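N-acetylglucosamine-6-phosphate deacetylase (PDB 1O12) probably removes the acetyl group from N-acetylglucosamine 6-phosphate, as a metal-dependent hydrolase of the NagA family that binds one divalent cation per subunit. Local coordinates at residues G26-D31 and V40-R45; T97-M102 and H143-S148. One frame throughout, in Å; residues are numbered along the deposited sequence.

Contact 1: residues G26-D31 and V40-R45; sequences GEFTGD and VKVEKR
Thr29, Gly30 and Asp31 meet Glu43, Lys44 and Arg45 where two antiparallel strands lie against each other. The tight part is the backbone. Asp31 and Glu43 form a hydrogen-bonded pair, with Asp31 N giving to Glu43 O at 2.9 Å and Glu43 N returning to Asp31 O at 2.8 Å. Two residues along, Arg45 N donates to Thr29 O (2.9 Å), and the hydroxyl OG1 of Thr29 donates to Arg45 O. Gly30, opposite Lys44, sits so close that its CA lies 3.0 Å from Glu43 O; a side chain here would run straight into that carbonyl. These are the two strands of a beta hairpin, 26-35 and 38-44, whose first strand also pairs with strand 18-22 on its other flank. Phe28 belongs to the apolar part: CZ at the ring edge touches Val42 CG1 at 4.1 Å, while CD1 rests obliquely against Lys44 CB, and Ile20 of the adjoining strand also touches the ring. Buried Asp31 is met by Arg45, which bends at chi2 and chi3, bringing NH2 to Asp31 OD1 at 2.9 Å, a salt bridge whose hydrogen bond is weak (116° at the hydrogen), with the carboxylate and guanidinium planes 80° apart. The other carboxylate oxygen, OD2, accepts from Lys17 N. With an alanine in place of Arg45, Asp31 OD1 would probably be left without its positive mate. The solvent side is looser. Exposed Lys44 places CG anti to its own N (chi1 177°), and from beside Phe28 its extended chain carries the amine away from the hairpin partner. Glu43 is likewise exposed, its OE2 5.1 Å from Asp31 OD1.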
ATOM      1  N   GLY A  26      -1.735  17.692  20.833  1.00 41.96           N
ATOM      2  CA  GLY A  26      -2.958  16.932  21.063  1.00 40.40           C
ATOM      3  C   GLY A  26      -4.199  17.798  21.220  1.00 41.07           C
ATOM      4  O   GLY A  26      -4.169  19.002  20.917  1.00 39.59           O
ATOM      5  N   GLU A  27      -5.291  17.187  21.677  1.00 39.75           N
ATOM      6  CA  GLU A  27      -6.545  17.897  21.866  1.00 41.83           C
ATOM      7  C   GLU A  27      -6.933  17.980  23.337  1.00 42.27           C
ATOM      8  O   GLU A  27      -6.787  17.024  24.068  1.00 41.67           O
ATOM      9  CB  GLU A  27      -7.653  17.228  21.068  1.00 41.11           C
ATOM     10  CG  GLU A  27      -7.630  15.753  21.206  1.00 43.78           C
ATOM     11  CD  GLU A  27      -8.379  15.084  20.102  1.00 44.08           C
ATOM     12  OE1 GLU A  27      -9.618  15.011  20.197  1.00 44.51           O
ATOM     13  OE2 GLU A  27      -7.724  14.653  19.128  1.00 45.23           O
ATOM     14  N   PHE A  28      -7.437  19.136  23.758  1.00 43.08           N
ATOM     15  CA  PHE A  28      -7.800  19.324  25.156  1.00 42.95           C
ATOM     16  C   PHE A  28      -8.649  20.565  25.379  1.00 43.01           C
ATOM     17  O   PHE A  28      -8.576  21.522  24.606  1.00 43.84           O
ATOM     18  CB  PHE A  28      -6.520  19.410  25.975  1.00 41.44           C
ATOM     19  CG  PHE A  28      -5.539  20.413  25.451  1.00 41.31           C
ATOM     20  CD1 PHE A  28      -5.710  21.773  25.706  1.00 40.45           C
ATOM     21  CD2 PHE A  28      -4.449  20.001  24.684  1.00 40.72           C
ATOM     22  CE1 PHE A  28      -4.810  22.710  25.200  1.00 40.64           C
ATOM     23  CE2 PHE A  28      -3.538  20.936  24.173  1.00 40.40           C
ATOM     24  CZ  PHE A  28      -3.720  22.289  24.430  1.00 40.04           C
ATOM     25  N   THR A  29      -9.464  20.545  26.427  1.00 42.81           N
ATOM     26  CA  THR A  29     -10.314  21.693  26.727  1.00 44.11           C
ATOM     27  C   THR A  29      -9.472  22.785  27.347  1.00 44.25           C
ATOM     28  O   THR A  29      -8.518  22.514  28.082  1.00 45.38           O
ATOM     29  CB  THR A  29     -11.441  21.344  27.705  1.00 45.05           C
ATOM     30  OG1 THR A  29     -10.876  20.923  28.955  1.00 47.33           O
ATOM     31  CG2 THR A  29     -12.303  20.241  27.142  1.00 44.16           C
ATOM     32  N   GLY A  30      -9.824  24.022  27.037  1.00 44.62           N
ATOM     33  CA  GLY A  30      -9.086  25.161  27.560  1.00 44.77           C
ATOM     34  C   GLY A  30      -9.506  26.475  26.906  1.00 45.01           C
ATOM     35  O   GLY A  30     -10.603  26.588  26.337  1.00 45.36           O
ATOM     36  N   ASP A  31      -8.635  27.475  26.991  1.00 45.47           N
ATOM     37  CA  ASP A  31      -8.901  28.792  26.416  1.00 45.74           C
ATOM     38  C   ASP A  31      -7.663  29.211  25.625  1.00 44.21           C
ATOM     39  O   ASP A  31      -6.534  28.809  25.965  1.00 41.41           O
ATOM     40  CB  ASP A  31      -9.174  29.828  27.528  1.00 48.99           C
ATOM     41  CG  ASP A  31     -10.296  29.402  28.492  1.00 52.56           C
ATOM     42  OD1 ASP A  31     -10.406  29.997  29.603  1.00 55.91           O
ATOM     43  OD2 ASP A  31     -11.071  28.479  28.156  1.00 54.16           O
ATOM     44  N   VAL A  40      -0.991  34.275  22.122  1.00 43.00           N
ATOM     45  CA  VAL A  40      -0.071  34.524  23.224  1.00 44.58           C
ATOM     46  C   VAL A  40      -0.304  33.630  24.425  1.00 45.61           C
ATOM     47  O   VAL A  40       0.499  33.608  25.345  1.00 46.66           O
ATOM     48  CB  VAL A  40      -0.141  35.990  23.729  1.00 44.94           C
ATOM     49  CG1 VAL A  40       0.531  36.911  22.746  1.00 44.53           C
ATOM     50  CG2 VAL A  40      -1.617  36.405  23.951  1.00 44.85           C
ATOM     51  N   LYS A  41      -1.400  32.892  24.442  1.00 48.10           N
ATOM     52  CA  LYS A  41      -1.637  32.027  25.589  1.00 50.38           C
ATOM     53  C   LYS A  41      -2.599  30.890  25.274  1.00 51.43           C
ATOM     54  O   LYS A  41      -3.698  31.100  24.745  1.00 51.08           O
ATOM     55  CB  LYS A  41      -2.173  32.856  26.773  1.00 50.90           C
ATOM     56  CG  LYS A  41      -1.849  32.283  28.141  1.00 52.56           C
ATOM     57  CD  LYS A  41      -3.085  32.179  29.037  1.00 56.41           C
ATOM     58  CE  LYS A  41      -3.727  33.543  29.286  1.00 59.43           C
ATOM     59  NZ  LYS A  41      -5.090  33.455  29.920  1.00 61.11           N
ATOM     60  N   VAL A  42      -2.165  29.678  25.590  1.00 52.97           N
ATOM     61  CA  VAL A  42      -2.980  28.489  25.385  1.00 54.68           C
ATOM     62  C   VAL A  42      -3.102  27.852  26.767  1.00 56.53           C
ATOM     63  O   VAL A  42      -2.140  27.249  27.260  1.00 57.35           O
ATOM     64  CB  VAL A  42      -2.288  27.503  24.423  1.00 53.58           C
ATOM     65  CG1 VAL A  42      -3.191  26.337  24.139  1.00 53.68           C
ATOM     66  CG2 VAL A  42      -1.937  28.194  23.143  1.00 52.68           C
ATOM     67  N   GLU A  43      -4.262  27.995  27.405  1.00 57.98           N
ATOM     68  CA  GLU A  43      -4.440  27.426  28.740  1.00 59.83           C
ATOM     69  C   GLU A  43      -5.351  26.206  28.840  1.00 60.75           C
ATOM     70  O   GLU A  43      -6.563  26.297  28.628  1.00 60.35           O
ATOM     71  CB  GLU A  43      -4.954  28.484  29.706  1.00 61.33           C
ATOM     72  CG  GLU A  43      -5.138  27.944  31.112  1.00 64.40           C
ATOM     73  CD  GLU A  43      -5.681  28.989  32.074  1.00 67.21           C
ATOM     74  OE1 GLU A  43      -5.093  30.105  32.128  1.00 67.94           O
ATOM     75  OE2 GLU A  43      -6.686  28.691  32.772  1.00 66.93           O
ATOM     76  N   LYS A  44      -4.752  25.070  29.190  1.00 61.84           N
ATOM     77  CA  LYS A  44      -5.467  23.812  29.351  1.00 62.15           C
ATOM     78  C   LYS A  44      -6.307  23.964  30.610  1.00 61.90           C
ATOM     79  O   LYS A  44      -5.777  24.160  31.685  1.00 61.06           O
ATOM     80  CB  LYS A  44      -4.458  22.668  29.510  1.00 62.85           C
ATOM     81  CG  LYS A  44      -5.071  21.293  29.755  1.00 65.86           C
ATOM     82  CD  LYS A  44      -4.013  20.252  30.192  1.00 66.33           C
ATOM     83  CE  LYS A  44      -4.656  18.934  30.701  1.00 65.96           C
ATOM     84  NZ  LYS A  44      -3.641  17.920  31.146  1.00 64.74           N
ATOM     85  N   ARG A  45      -7.621  23.900  30.464  1.00 63.32           N
ATOM     86  CA  ARG A  45      -8.516  24.034  31.600  1.00 65.96           C
ATOM     87  C   ARG A  45      -9.589  22.949  31.512  1.00 67.43           C
ATOM     88  O   ARG A  45     -10.282  22.856  30.507  1.00 66.94           O
ATOM     89  CB  ARG A  45      -9.194  25.412  31.593  1.00 67.13           C
ATOM     90  CG  ARG A  45     -10.001  25.690  32.868  1.00 69.84           C
ATOM     91  CD  ARG A  45     -11.408  26.261  32.601  1.00 71.03           C
ATOM     92  NE  ARG A  45     -11.403  27.677  32.248  1.00 70.90           N
ATOM     93  CZ  ARG A  45     -12.495  28.376  31.962  1.00 69.86           C
ATOM     94  NH1 ARG A  45     -13.687  27.796  31.991  1.00 69.25           N
ATOM     95  NH2 ARG A  45     -12.388  29.657  31.636  1.00 71.03           N
TER

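Contact 2: residues T97-M102 and H143-S148; sequences TSLEKM and HIRPPS
This is a polar loop-to-helix-start contact on the barrel domain: the turn leading into helix 99-115, after strand 87-93, is held by His143 and Arg145 from the loop that follows strand 121-127. Thr97 takes most of it through its backbone. Its CA lies over one face of the His143 imidazole, 3.7 Å from the ring centroid in a CH-pi contact, and Ser98 N sits above the same face, also offset toward the rim. Arg145 reaches in with its chain extended from CG to NE. NH1 donates almost straight (166°) to Thr97 O at 2.9 Å, with that oxygen at the edge of the guanidinium and in its plane; NH2 adds a weak bond to Thr97 O at 3.5 Å. NH1 also makes a weak bond to His143 O, tying the loop to itself. The CE methyl of Met102, present as selenomethionine, comes within 3.8 Å of Arg145 NH2 from the opposite direction. At the helix start, Ser98 OG caps Lys101 N. Arg145 NH2 has its stronger partner in Glu151, so the guanidinium is shared between a carboxylate, which probably balances its charge, and two carbonyl oxygens, Thr97 O the firmly bonded one, that probably help to set its rotation.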
ATOM      1  N   THR A  97      -1.358  26.025 -19.492  1.00 41.99           N
ATOM      2  CA  THR A  97      -1.724  27.194 -20.264  1.00 43.08           C
ATOM      3  C   THR A  97      -0.507  27.847 -20.926  1.00 42.38           C
ATOM      4  O   THR A  97       0.585  27.275 -20.944  1.00 41.68           O
ATOM      5  CB  THR A  97      -2.474  28.199 -19.334  1.00 44.00           C
ATOM      6  OG1 THR A  97      -3.175  29.160 -20.136  1.00 46.69           O
ATOM      7  CG2 THR A  97      -1.487  28.897 -18.357  1.00 41.91           C
ATOM      8  N   SER A  98      -0.696  29.044 -21.465  1.00 42.69           N
ATOM      9  CA  SER A  98       0.402  29.749 -22.134  1.00 43.17           C
ATOM     10  C   SER A  98       1.344  30.484 -21.180  1.00 43.92           C
ATOM     11  O   SER A  98       0.946  30.881 -20.093  1.00 45.57           O
ATOM     12  CB  SER A  98      -0.164  30.751 -23.158  1.00 41.15           C
ATOM     13  OG  SER A  98      -1.145  31.612 -22.595  1.00 39.12           O
ATOM     14  N   LEU A  99       2.596  30.663 -21.582  1.00 45.30           N
ATOM     15  CA  LEU A  99       3.545  31.403 -20.757  1.00 46.69           C
ATOM     16  C   LEU A  99       2.932  32.792 -20.529  1.00 47.93           C
ATOM     17  O   LEU A  99       3.192  33.447 -19.520  1.00 48.55           O
ATOM     18  CB  LEU A  99       4.898  31.563 -21.471  1.00 45.42           C
ATOM     19  CG  LEU A  99       6.183  31.447 -20.627  1.00 47.23           C
ATOM     20  CD1 LEU A  99       7.383  31.976 -21.412  1.00 44.98           C
ATOM     21  CD2 LEU A  99       6.050  32.216 -19.340  1.00 46.99           C
ATOM     22  N   GLU A 100       2.105  33.237 -21.469  1.00 48.75           N
ATOM     23  CA  GLU A 100       1.496  34.543 -21.342  1.00 50.34           C
ATOM     24  C   GLU A 100       0.512  34.602 -20.185  1.00 49.32           C
ATOM     25  O   GLU A 100       0.653  35.436 -19.300  1.00 48.76           O
ATOM     26  CB  GLU A 100       0.807  34.925 -22.642  1.00 53.68           C
ATOM     27  CG  GLU A 100       1.256  36.272 -23.186  1.00 59.59           C
ATOM     28  CD  GLU A 100       0.901  37.453 -22.272  1.00 64.33           C
ATOM     29  OE1 GLU A 100       1.572  37.638 -21.217  1.00 65.54           O
ATOM     30  OE2 GLU A 100      -0.061  38.199 -22.615  1.00 66.87           O
ATOM     31  N   LYS A 101      -0.482  33.722 -20.192  1.00 49.58           N
ATOM     32  CA  LYS A 101      -1.474  33.679 -19.122  1.00 49.67           C
ATOM     33  C   LYS A 101      -0.769  33.567 -17.785  1.00 49.52           C
ATOM     34  O   LYS A 101      -1.101  34.265 -16.836  1.00 49.11           O
ATOM     35  CB  LYS A 101      -2.406  32.484 -19.307  1.00 49.08           C
ATOM     36  CG  LYS A 101      -3.415  32.670 -20.410  1.00 51.82           C
ATOM     37  CD  LYS A 101      -4.245  33.919 -20.164  1.00 54.50           C
ATOM     38  CE  LYS A 101      -4.849  33.923 -18.755  1.00 54.58           C
ATOM     39  NZ  LYS A 101      -5.642  32.685 -18.529  1.00 56.23           N
HETATM   40  N   MSE A 102       0.201  32.667 -17.734  1.00 49.72           N
HETATM   41  CA  MSE A 102       1.002  32.423 -16.555  1.00 51.99           C
HETATM   42  C   MSE A 102       1.546  33.738 -15.978  1.00 50.23           C
HETATM   43  O   MSE A 102       1.290  34.056 -14.814  1.00 51.11           O
HETATM   44  CB  MSE A 102       2.161  31.504 -16.942  1.00 58.33           C
HETATM   45  CG  MSE A 102       2.346  30.250 -16.121  1.00 66.83           C
HETATM   46 SE   MSE A 102       3.242  28.859 -17.216  1.00 81.69          SE
HETATM   47  CE  MSE A 102       1.655  27.933 -17.932  1.00 76.56           C
ATOM     48  N   HIS A 143      -1.199  23.027 -24.549  1.00 47.75           N
ATOM     49  CA  HIS A 143      -0.297  23.835 -23.714  1.00 46.56           C
ATOM     50  C   HIS A 143       0.823  23.037 -23.028  1.00 44.57           C
ATOM     51  O   HIS A 143       1.846  23.598 -22.663  1.00 43.82           O
ATOM     52  CB  HIS A 143      -1.102  24.612 -22.663  1.00 46.92           C
ATOM     53  CG  HIS A 143      -2.079  25.592 -23.244  1.00 49.53           C
ATOM     54  ND1 HIS A 143      -1.694  26.632 -24.070  1.00 49.40           N
ATOM     55  CD2 HIS A 143      -3.415  25.737 -23.061  1.00 50.39           C
ATOM     56  CE1 HIS A 143      -2.749  27.376 -24.359  1.00 49.93           C
ATOM     57  NE2 HIS A 143      -3.807  26.856 -23.760  1.00 50.24           N
ATOM     58  N   ILE A 144       0.618  21.729 -22.867  1.00 44.26           N
ATOM     59  CA  ILE A 144       1.590  20.849 -22.231  1.00 42.90           C
ATOM     60  C   ILE A 144       2.892  20.856 -23.034  1.00 43.17           C
ATOM     61  O   ILE A 144       2.883  20.637 -24.236  1.00 43.11           O
ATOM     62  CB  ILE A 144       1.064  19.382 -22.134  1.00 41.54           C
ATOM     63  CG1 ILE A 144      -0.298  19.353 -21.423  1.00 40.76           C
ATOM     64  CG2 ILE A 144       2.086  18.508 -21.375  1.00 39.75           C
ATOM     65  CD1 ILE A 144      -0.777  17.961 -21.047  1.00 37.80           C
ATOM     66  N   ARG A 145       4.013  21.081 -22.363  1.00 41.80           N
ATOM     67  CA  ARG A 145       5.283  21.136 -23.059  1.00 41.66           C
ATOM     68  C   ARG A 145       6.375  20.967 -22.020  1.00 42.25           C
ATOM     69  O   ARG A 145       6.113  21.056 -20.811  1.00 41.61           O
ATOM     70  CB  ARG A 145       5.426  22.509 -23.711  1.00 40.67           C
ATOM     71  CG  ARG A 145       5.286  23.626 -22.673  1.00 41.37           C
ATOM     72  CD  ARG A 145       5.287  25.002 -23.292  1.00 41.46           C
ATOM     73  NE  ARG A 145       5.168  26.082 -22.305  1.00 40.27           N
ATOM     74  CZ  ARG A 145       4.028  26.500 -21.756  1.00 39.85           C
ATOM     75  NH1 ARG A 145       2.872  25.931 -22.086  1.00 40.57           N
ATOM     76  NH2 ARG A 145       4.042  27.502 -20.882  1.00 38.45           N
ATOM     77  N   PRO A 146       7.616  20.722 -22.470  1.00 42.41           N
ATOM     78  CA  PRO A 146       8.733  20.555 -21.539  1.00 42.05           C
ATOM     79  C   PRO A 146       9.205  21.909 -21.060  1.00 42.36           C
ATOM     80  O   PRO A 146       9.000  22.929 -21.714  1.00 43.22           O
ATOM     81  CB  PRO A 146       9.791  19.860 -22.385  1.00 41.09           C
ATOM     82  CG  PRO A 146       9.554  20.456 -23.729  1.00 41.43           C
ATOM     83  CD  PRO A 146       8.043  20.433 -23.852  1.00 42.24           C
ATOM     84  N   PRO A 147       9.817  21.942 -19.888  1.00 43.96           N
ATOM     85  CA  PRO A 147      10.327  23.190 -19.326  1.00 45.73           C
ATOM     86  C   PRO A 147      11.523  23.656 -20.146  1.00 47.85           C
ATOM     87  O   PRO A 147      12.300  22.840 -20.654  1.00 47.15           O
ATOM     88  CB  PRO A 147      10.714  22.794 -17.911  1.00 45.78           C
ATOM     89  CG  PRO A 147      11.026  21.317 -18.040  1.00 43.93           C
ATOM     90  CD  PRO A 147       9.927  20.837 -18.926  1.00 43.88           C
ATOM     91  N   SER A 148      11.676  24.971 -20.259  1.00 49.93           N
ATOM     92  CA  SER A 148      12.760  25.558 -21.036  1.00 49.98           C
ATOM     93  C   SER A 148      13.437  26.614 -20.196  1.00 50.50           C
ATOM     94  O   SER A 148      12.817  27.173 -19.301  1.00 50.68           O
ATOM     95  CB  SER A 148      12.188  26.224 -22.283  1.00 49.25           C
ATOM     96  OG  SER A 148      11.541  27.433 -21.922  1.00 48.24           O
TER

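Overall arrangement
Contact 1 and contact 2 lie on opposite sides of the chain's centre, about 48 Å apart between their own centres and about 37 Å between nearest atoms, so neither bears directly on the other. In sequence the first closes before the second opens. Contact 1, its centre about 27 Å from the chain's centre, belongs to the N-terminal hairpin and is remote from the metal site. Contact 2 is much closer to it: the side chain of Met102 is about 9 Å from that of the iron ligand Glu127, and the Thr97 side chain is about 13 Å from the bound iron. His143 lies about 12 Å, side chain to side chain, from Ala138, a predicted substrate-binding residue.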